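Local coordinates for protein monomethylamine methyltransferase mtmB1 (Methanosarcina barkeri, PDB 1TV2) that transfers the methyl group of monomethylamine to the corrinoid cofactor of its partner protein MtmC, a step in methanogenesis from methylamine, at residues G129-P134 with G366-K371; S253-D258 with A291-D296; D327-N332 with G360-S365. All coordinates share one frame; numbering follows the deposited sequence.

Interaction 1: G129-P134 with G366-K371. With BG5 (5-hydroxyamino-3-methyl-pyrrolidine-2-carboxylic acid), chain B.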
# COMPACT_ATOMS: atom_id res chain seq x y z
N GLY A 129 -2.23 -7.38 28.50
CA GLY A 129 -2.55 -8.62 27.83
C GLY A 129 -2.23 -9.82 28.70
O GLY A 129 -1.78 -9.65 29.84
N PRO A 130 -2.47 -11.04 28.20
CA PRO A 130 -2.21 -12.27 28.96
C PRO A 130 -0.73 -12.36 29.35
O PRO A 130 -0.34 -13.17 30.19
CB PRO A 130 -2.62 -13.37 27.98
CG PRO A 130 -3.74 -12.71 27.21
CD PRO A 130 -3.17 -11.34 26.94
N THR A 131 0.09 -11.52 28.72
CA THR A 131 1.51 -11.49 29.01
C THR A 131 2.16 -12.87 28.87
O THR A 131 2.77 -13.39 29.80
CB THR A 131 1.74 -10.92 30.44
OG1 THR A 131 0.97 -9.72 30.60
CG2 THR A 131 3.20 -10.57 30.67
N GLY A 132 1.99 -13.46 27.69
CA GLY A 132 2.57 -14.76 27.41
C GLY A 132 1.98 -15.97 28.11
O GLY A 132 2.50 -17.07 27.99
N SER A 133 0.89 -15.77 28.85
CA SER A 133 0.26 -16.88 29.57
C SER A 133 -0.57 -17.74 28.62
O SER A 133 -1.02 -17.26 27.58
CB SER A 133 -0.63 -16.35 30.69
OG SER A 133 0.10 -15.53 31.58
N PRO A 134 -0.77 -19.02 28.97
CA PRO A 134 -1.56 -19.93 28.13
C PRO A 134 -3.05 -19.59 28.12
O PRO A 134 -3.67 -19.46 29.17
CB PRO A 134 -1.27 -21.30 28.74
CG PRO A 134 -1.05 -20.97 30.19
CD PRO A 134 -0.20 -19.73 30.12
N GLY A 366 1.93 -6.05 31.36
CA GLY A 366 1.32 -7.04 32.24
C GLY A 366 -0.13 -7.33 31.88
O GLY A 366 -0.66 -6.72 30.95
N VAL A 367 -0.80 -8.20 32.63
CA VAL A 367 -0.24 -8.87 33.81
C VAL A 367 -0.30 -10.40 33.71
O VAL A 367 -1.35 -10.98 33.46
CB VAL A 367 -1.02 -8.45 35.08
CG1 VAL A 367 -0.44 -9.14 36.31
CG2 VAL A 367 -0.99 -6.92 35.23
N ALA A 368 0.84 -11.05 33.92
CA ALA A 368 0.90 -12.51 33.88
C ALA A 368 0.47 -13.07 35.24
O ALA A 368 1.29 -13.60 35.99
CB ALA A 368 2.31 -12.97 33.54
N SER A 369 -0.81 -12.92 35.54
CA SER A 369 -1.37 -13.39 36.81
C SER A 369 -1.15 -14.89 37.02
O SER A 369 -0.97 -15.64 36.06
CB SER A 369 -2.85 -13.05 36.87
OG SER A 369 -3.03 -11.64 36.75
N ALA A 370 -1.18 -15.31 38.28
CA ALA A 370 -0.96 -16.71 38.62
C ALA A 370 0.40 -17.15 38.06
O ALA A 370 0.56 -18.27 37.60
CB ALA A 370 -2.07 -17.58 38.06
N LYS A 371 1.36 -16.23 38.11
CA LYS A 371 2.71 -16.47 37.61
C LYS A 371 2.76 -16.81 36.13
O LYS A 371 3.74 -17.37 35.64
CB LYS A 371 3.38 -17.58 38.43
CG LYS A 371 3.51 -17.24 39.92
CD LYS A 371 4.21 -18.32 40.72
CE LYS A 371 4.13 -18.03 42.21
NZ LYS A 371 4.85 -19.05 43.03
C1 BG5 B . 6.21 -9.40 27.58
C2 BG5 B . 6.72 -10.67 28.23
C3 BG5 B . 5.68 -11.78 28.21
C4 BG5 B . 6.07 -12.69 27.05
C5 BG5 B . 7.58 -12.53 26.85
C6 BG5 B . 5.76 -12.43 29.48
N1 BG5 B . 7.97 -11.25 27.55
O1 BG5 B . 5.63 -8.55 28.27
N2 BG5 B . 7.87 -12.40 25.46
O2 BG5 B . 7.89 -11.17 24.69

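Interaction 2: S253-D258 with A291-D296. With BG5 (5-hydroxyamino-3-methyl-pyrrolidine-2-carboxylic acid), chain B.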
# COMPACT_ATOMS: atom_id res chain seq x y z
N SER A 253 13.06 -4.01 9.39
CA SER A 253 12.86 -2.68 9.99
C SER A 253 11.81 -2.74 11.11
O SER A 253 11.03 -1.80 11.29
CB SER A 253 12.43 -1.67 8.91
OG SER A 253 12.72 -0.33 9.29
N ASP A 254 11.82 -3.83 11.88
CA ASP A 254 10.89 -4.03 12.99
C ASP A 254 11.37 -3.39 14.29
O ASP A 254 12.57 -3.36 14.57
CB ASP A 254 10.69 -5.52 13.30
CG ASP A 254 9.93 -6.26 12.22
OD1 ASP A 254 9.04 -5.66 11.59
OD2 ASP A 254 10.20 -7.47 12.05
N ILE A 255 10.43 -2.91 15.10
CA ILE A 255 10.76 -2.35 16.40
C ILE A 255 11.17 -3.59 17.21
O ILE A 255 10.43 -4.57 17.26
CB ILE A 255 9.52 -1.71 17.08
CG1 ILE A 255 9.10 -0.46 16.30
CG2 ILE A 255 9.82 -1.39 18.53
CD1 ILE A 255 10.15 0.60 16.23
N ILE A 256 12.35 -3.54 17.81
CA ILE A 256 12.87 -4.68 18.57
C ILE A 256 12.82 -4.52 20.08
O ILE A 256 13.32 -3.54 20.64
CB ILE A 256 14.33 -4.98 18.16
CG1 ILE A 256 14.39 -5.40 16.69
CG2 ILE A 256 14.92 -6.07 19.08
CD1 ILE A 256 15.79 -5.60 16.15
N MET A 257 12.21 -5.50 20.75
CA MET A 257 12.15 -5.48 22.20
C MET A 257 13.01 -6.63 22.72
O MET A 257 12.65 -7.80 22.57
CB MET A 257 10.73 -5.67 22.73
CG MET A 257 10.69 -5.68 24.26
SD MET A 257 9.26 -6.52 24.97
CE MET A 257 9.77 -8.23 24.76
N ASP A 258 14.14 -6.28 23.32
CA ASP A 258 15.04 -7.28 23.89
C ASP A 258 14.59 -7.44 25.34
O ASP A 258 14.34 -6.45 26.02
CB ASP A 258 16.48 -6.76 23.84
CG ASP A 258 17.43 -7.58 24.71
OD1 ASP A 258 18.16 -8.44 24.16
OD2 ASP A 258 17.42 -7.38 25.94
N ALA A 291 18.36 -3.53 20.12
CA ALA A 291 17.03 -3.25 20.63
C ALA A 291 16.56 -1.80 20.54
O ALA A 291 17.35 -0.86 20.66
CB ALA A 291 16.93 -3.72 22.08
N SER A 292 15.25 -1.64 20.33
CA SER A 292 14.62 -0.32 20.28
C SER A 292 14.34 0.02 21.75
O SER A 292 14.42 1.17 22.16
CB SER A 292 13.30 -0.38 19.50
OG SER A 292 13.52 -0.71 18.14
N TRP A 293 13.99 -1.01 22.52
CA TRP A 293 13.75 -0.88 23.95
C TRP A 293 14.00 -2.22 24.65
O TRP A 293 13.98 -3.27 24.02
CB TRP A 293 12.33 -0.36 24.27
CG TRP A 293 11.15 -1.23 23.88
CD1 TRP A 293 10.63 -1.39 22.63
CD2 TRP A 293 10.28 -1.95 24.77
NE1 TRP A 293 9.48 -2.16 22.68
CE2 TRP A 293 9.25 -2.52 23.99
CE3 TRP A 293 10.27 -2.18 26.16
CZ2 TRP A 293 8.21 -3.28 24.54
CZ3 TRP A 293 9.24 -2.94 26.71
CH2 TRP A 293 8.23 -3.49 25.90
N HIS A 294 14.24 -2.17 25.96
CA HIS A 294 14.53 -3.37 26.74
C HIS A 294 13.50 -3.66 27.82
O HIS A 294 13.16 -2.78 28.62
CB HIS A 294 15.92 -3.27 27.39
CG HIS A 294 16.26 -4.42 28.28
ND1 HIS A 294 16.63 -5.65 27.80
CD2 HIS A 294 16.26 -4.53 29.63
CE1 HIS A 294 16.84 -6.48 28.81
NE2 HIS A 294 16.62 -5.82 29.94
N LEU A 295 13.01 -4.89 27.84
CA LEU A 295 12.02 -5.32 28.82
C LEU A 295 12.74 -6.07 29.95
O LEU A 295 13.37 -7.10 29.72
CB LEU A 295 10.99 -6.25 28.18
CG LEU A 295 9.86 -6.71 29.10
CD1 LEU A 295 8.94 -5.54 29.40
CD2 LEU A 295 9.09 -7.84 28.45
N ASP A 296 12.62 -5.54 31.17
CA ASP A 296 13.24 -6.14 32.35
C ASP A 296 12.23 -7.11 32.97
O ASP A 296 11.14 -7.32 32.43
CB ASP A 296 13.59 -5.03 33.34
CG ASP A 296 14.57 -5.47 34.43
OD1 ASP A 296 14.91 -6.67 34.51
OD2 ASP A 296 14.99 -4.60 35.22
C1 BG5 B . 6.21 -9.40 27.58
C2 BG5 B . 6.72 -10.67 28.23
C3 BG5 B . 5.68 -11.78 28.21
C4 BG5 B . 6.07 -12.69 27.05
C5 BG5 B . 7.58 -12.53 26.85
C6 BG5 B . 5.76 -12.43 29.48
N1 BG5 B . 7.97 -11.25 27.55
O1 BG5 B . 5.63 -8.55 28.27
N2 BG5 B . 7.87 -12.40 25.46
O2 BG5 B . 7.89 -11.17 24.69

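Interaction 3: D327-N332 with G360-S365. With BG5 (5-hydroxyamino-3-methyl-pyrrolidine-2-carboxylic acid), chain B.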
# COMPACT_ATOMS: atom_id res chain seq x y z
N ASP A 327 19.84 6.99 27.54
CA ASP A 327 18.57 7.32 26.91
C ASP A 327 17.90 6.03 26.45
O ASP A 327 17.00 6.05 25.61
CB ASP A 327 18.81 8.25 25.72
CG ASP A 327 19.22 9.64 26.15
OD1 ASP A 327 19.93 10.32 25.37
OD2 ASP A 327 18.83 10.07 27.25
N ILE A 328 18.34 4.91 27.02
CA ILE A 328 17.78 3.61 26.68
C ILE A 328 16.32 3.52 27.13
O ILE A 328 16.02 3.72 28.30
CB ILE A 328 18.57 2.46 27.36
CG1 ILE A 328 20.01 2.45 26.82
CG2 ILE A 328 17.86 1.12 27.11
CD1 ILE A 328 20.93 1.47 27.55
N LEU A 329 15.43 3.21 26.19
CA LEU A 329 14.01 3.07 26.51
C LEU A 329 13.79 1.69 27.11
O LEU A 329 14.39 0.71 26.65
CB LEU A 329 13.17 3.24 25.23
CG LEU A 329 13.30 4.61 24.56
CD1 LEU A 329 12.66 4.59 23.18
CD2 LEU A 329 12.65 5.67 25.45
N SER A 330 12.93 1.59 28.12
CA SER A 330 12.71 0.29 28.76
C SER A 330 11.32 0.09 29.35
O SER A 330 10.51 1.01 29.44
CB SER A 330 13.74 0.07 29.86
OG SER A 330 13.48 0.91 30.96
N GLY A 331 11.08 -1.15 29.77
CA GLY A 331 9.82 -1.51 30.37
C GLY A 331 10.07 -2.63 31.36
O GLY A 331 11.21 -3.08 31.53
N ASN A 332 9.01 -3.09 32.03
CA ASN A 332 9.13 -4.18 32.99
C ASN A 332 7.88 -5.05 32.87
O ASN A 332 6.80 -4.53 32.57
CB ASN A 332 9.27 -3.61 34.41
CG ASN A 332 9.80 -4.64 35.41
OD1 ASN A 332 10.26 -5.72 35.03
ND2 ASN A 332 9.76 -4.29 36.69
N GLY A 360 10.97 5.38 36.47
CA GLY A 360 11.23 5.83 35.11
C GLY A 360 10.97 4.91 33.93
O GLY A 360 11.42 5.22 32.83
N ARG A 361 10.26 3.80 34.12
CA ARG A 361 9.98 2.90 33.00
C ARG A 361 9.09 3.59 31.98
O ARG A 361 8.21 4.38 32.34
CB ARG A 361 9.27 1.63 33.48
CG ARG A 361 10.08 0.74 34.41
CD ARG A 361 11.23 0.05 33.68
NE ARG A 361 12.02 -0.75 34.60
CZ ARG A 361 13.11 -1.44 34.25
NH1 ARG A 361 13.53 -1.43 33.00
NH2 ARG A 361 13.78 -2.12 35.17
N GLU A 362 9.31 3.31 30.70
CA GLU A 362 8.50 3.91 29.64
C GLU A 362 7.29 3.02 29.33
O GLU A 362 6.24 3.53 28.91
CB GLU A 362 9.32 4.10 28.36
CG GLU A 362 10.28 5.29 28.35
CD GLU A 362 11.53 5.06 29.17
OE1 GLU A 362 12.00 3.90 29.24
OE2 GLU A 362 12.07 6.04 29.72
N ILE A 363 7.44 1.72 29.55
CA ILE A 363 6.36 0.77 29.26
C ILE A 363 6.11 -0.25 30.38
O ILE A 363 7.05 -0.84 30.92
CB ILE A 363 6.67 -0.03 27.97
CG1 ILE A 363 6.79 0.92 26.78
CG2 ILE A 363 5.58 -1.07 27.72
CD1 ILE A 363 7.29 0.24 25.51
N LEU A 364 4.84 -0.44 30.73
CA LEU A 364 4.46 -1.43 31.74
C LEU A 364 3.77 -2.55 30.96
O LEU A 364 2.76 -2.33 30.31
CB LEU A 364 3.48 -0.82 32.75
CG LEU A 364 3.85 0.54 33.36
CD1 LEU A 364 2.84 0.89 34.44
CD2 LEU A 364 5.26 0.50 33.93
N SER A 365 4.34 -3.76 31.02
CA SER A 365 3.79 -4.89 30.28
C SER A 365 3.26 -5.98 31.23
O SER A 365 4.04 -6.73 31.82
CB SER A 365 4.88 -5.45 29.37
OG SER A 365 4.34 -6.28 28.34
C1 BG5 B . 6.21 -9.40 27.58
C2 BG5 B . 6.72 -10.67 28.23
C3 BG5 B . 5.68 -11.78 28.21
C4 BG5 B . 6.07 -12.69 27.05
C5 BG5 B . 7.58 -12.53 26.85
C6 BG5 B . 5.76 -12.43 29.48
N1 BG5 B . 7.97 -11.25 27.55
O1 BG5 B . 5.63 -8.55 28.27
N2 BG5 B . 7.87 -12.40 25.46
O2 BG5 B . 7.89 -11.17 24.69
O HOH W 1 14.15 3.67 30.60

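Interaction 1: G129-P134 with G366-K371
The carbonyl oxygen P130 O, which lies against the backbone of A368, is gripped twice by S133. The hydroxyl S133 OG donates to P130 O at 2.8 Å, almost in line with the carbonyl, and S133 N closes the type I' turn P130-S133 on the same oxygen. S133 OG also rests against CA and CB of A368, so the turn is both tied internally and packed on the opposing loop.

T131 makes the main side-chain contact. Its CB meets A368 CB at 3.8 Å. With OG1 beside the backbone N (chi1 -48°), CG2 is left anti to that N and turns to the bound pyrrolidine group, approaching BG5 C6 at 3.4 Å. The same torsion lets T131 OG1 donate to G129 O at 2.9 Å from well above the carbonyl plane. This hydroxyl sits against the cis peptide joining G366 and V367, with T131 OG1 and V367 N 3.1 Å apart but poorly angled for a bond.

The two loops follow strands 125-128 and 363-366, which pair in parallel and close the TIM barrel between its first and last strands. G129 N donating to G366 O (3.0 Å) extends that pairing into the loops.

Beyond the seam, A368 forms the centre of an inverse gamma turn. Helix 140-148 packs on P130, and helix 380-393 on V367. On the pocket side T131 O comes within 3.2 Å of BG5 C6, the methyl carbon of a ring that is probably the pyrrolysine ring with hydroxylamine bound.

Interaction 2: S253-D258 with A291-D296
M257 lies over the indole of W293 in a Met-aromatic contact. Its CG stands over one face of the six-membered ring, 3.5 Å from the W293 centroid and only 13° off the normal, a CH-pi contact, whereas the sulfur lies obliquely over the rim, with M257 SD 3.3 Å from W293 CH2. SD also packs on CB of L295. A bend at the last torsion of M257 (chi3 78°) carries the methyl away from the indole, so that M257 CE reaches BG5 O2 at 3.5 Å. L295 borders the same ligand, its CD2 3.4 Å from BG5 C1.

D258 and H294 meet at a slant on the other face of the sheet, carboxylate and ring only 29° from coplanar. H294 ND1 donates to D258 OD2 at 2.7 Å in a bent bond; the oxygen lies in the imidazole plane and accepts on its anti lone pair. The acid has further partners that fix its rotation: S289 holds OD1 and Q232 also bonds OD2.

Behind these side chains run neighbouring parallel strands of the TIM barrel, 255-259 and 293-300, whose M257-W293 and D258-H294 pairs send alternate side chains into the barrel and toward helix 271-288. D258 bridges the register, its N bonded to W293 O and its O receiving L295 N at 2.7 Å. Nearer the N-terminal side, I256 O takes both W293 N and S292 N, the latter at 2.7 Å.

S292 OG accepts from I256 N and is itself paired with Q99. Farther out, S227 bonds the indole nitrogen of W293, F102 meets its ring, and R108 of a second subunit packs on I255, I256 and S292.

Interaction 3: D327-N332 with G360-S365
A beta-alpha-beta crossover of the TIM barrel, strand 330-333, helix 343-359 and strand 363-366, pairs G331 with I363 and N332 with L364 in parallel. The ladder is regular at its far end: N332 N donates to I363 O, and S365 N to N332 O at 3.0 Å. On the N-terminal side of these pairs S330 O accepts from both E362 N and I363 N.

E362 folds back, bent at its second torsion (chi2 76°), to place its carboxylate against the S330 backbone. S330 N donates to E362 OE1 at 2.7 Å, nearly along the C-O axis, and a water adds a second bond to OE1 at 2.6 Å. That water also donates to I328 O and accepts from S330 OG. R361 also reaches S330: its NH1 makes a weak bond to S330 OG (3.1 Å), with G331 O and N332 CB over one guanidinium face, while its main partner is the carboxylate of D296.

S365 OG lies 2.6 Å from BG5 O1, with Q127 also within its reach. Buried, and met by backbone N-H groups of S330 and R116 as well as the water, the E362 carboxylate is probably ionised.

How the interactions relate
All three contacts are buried around one TIM barrel and each reaches BG5, but they differ in architecture. Interactions 2 and 3 are parallel strand pairs on consecutive parts of the wall; strands 293-300 and 330-333 are neighbours, and the D296-R361 salt bridge ties the two contacts together. Interaction 1 continues from interaction 3, since strand 363-366 runs into its second loop, and seals the first strand to the last with turns and a backbone bond. The chemistry follows the place: an aromatic and sulfur lining with a histidine-carboxylate pair in interaction 2, a charged, hydrated network in interaction 3, and small side chains in interaction 1.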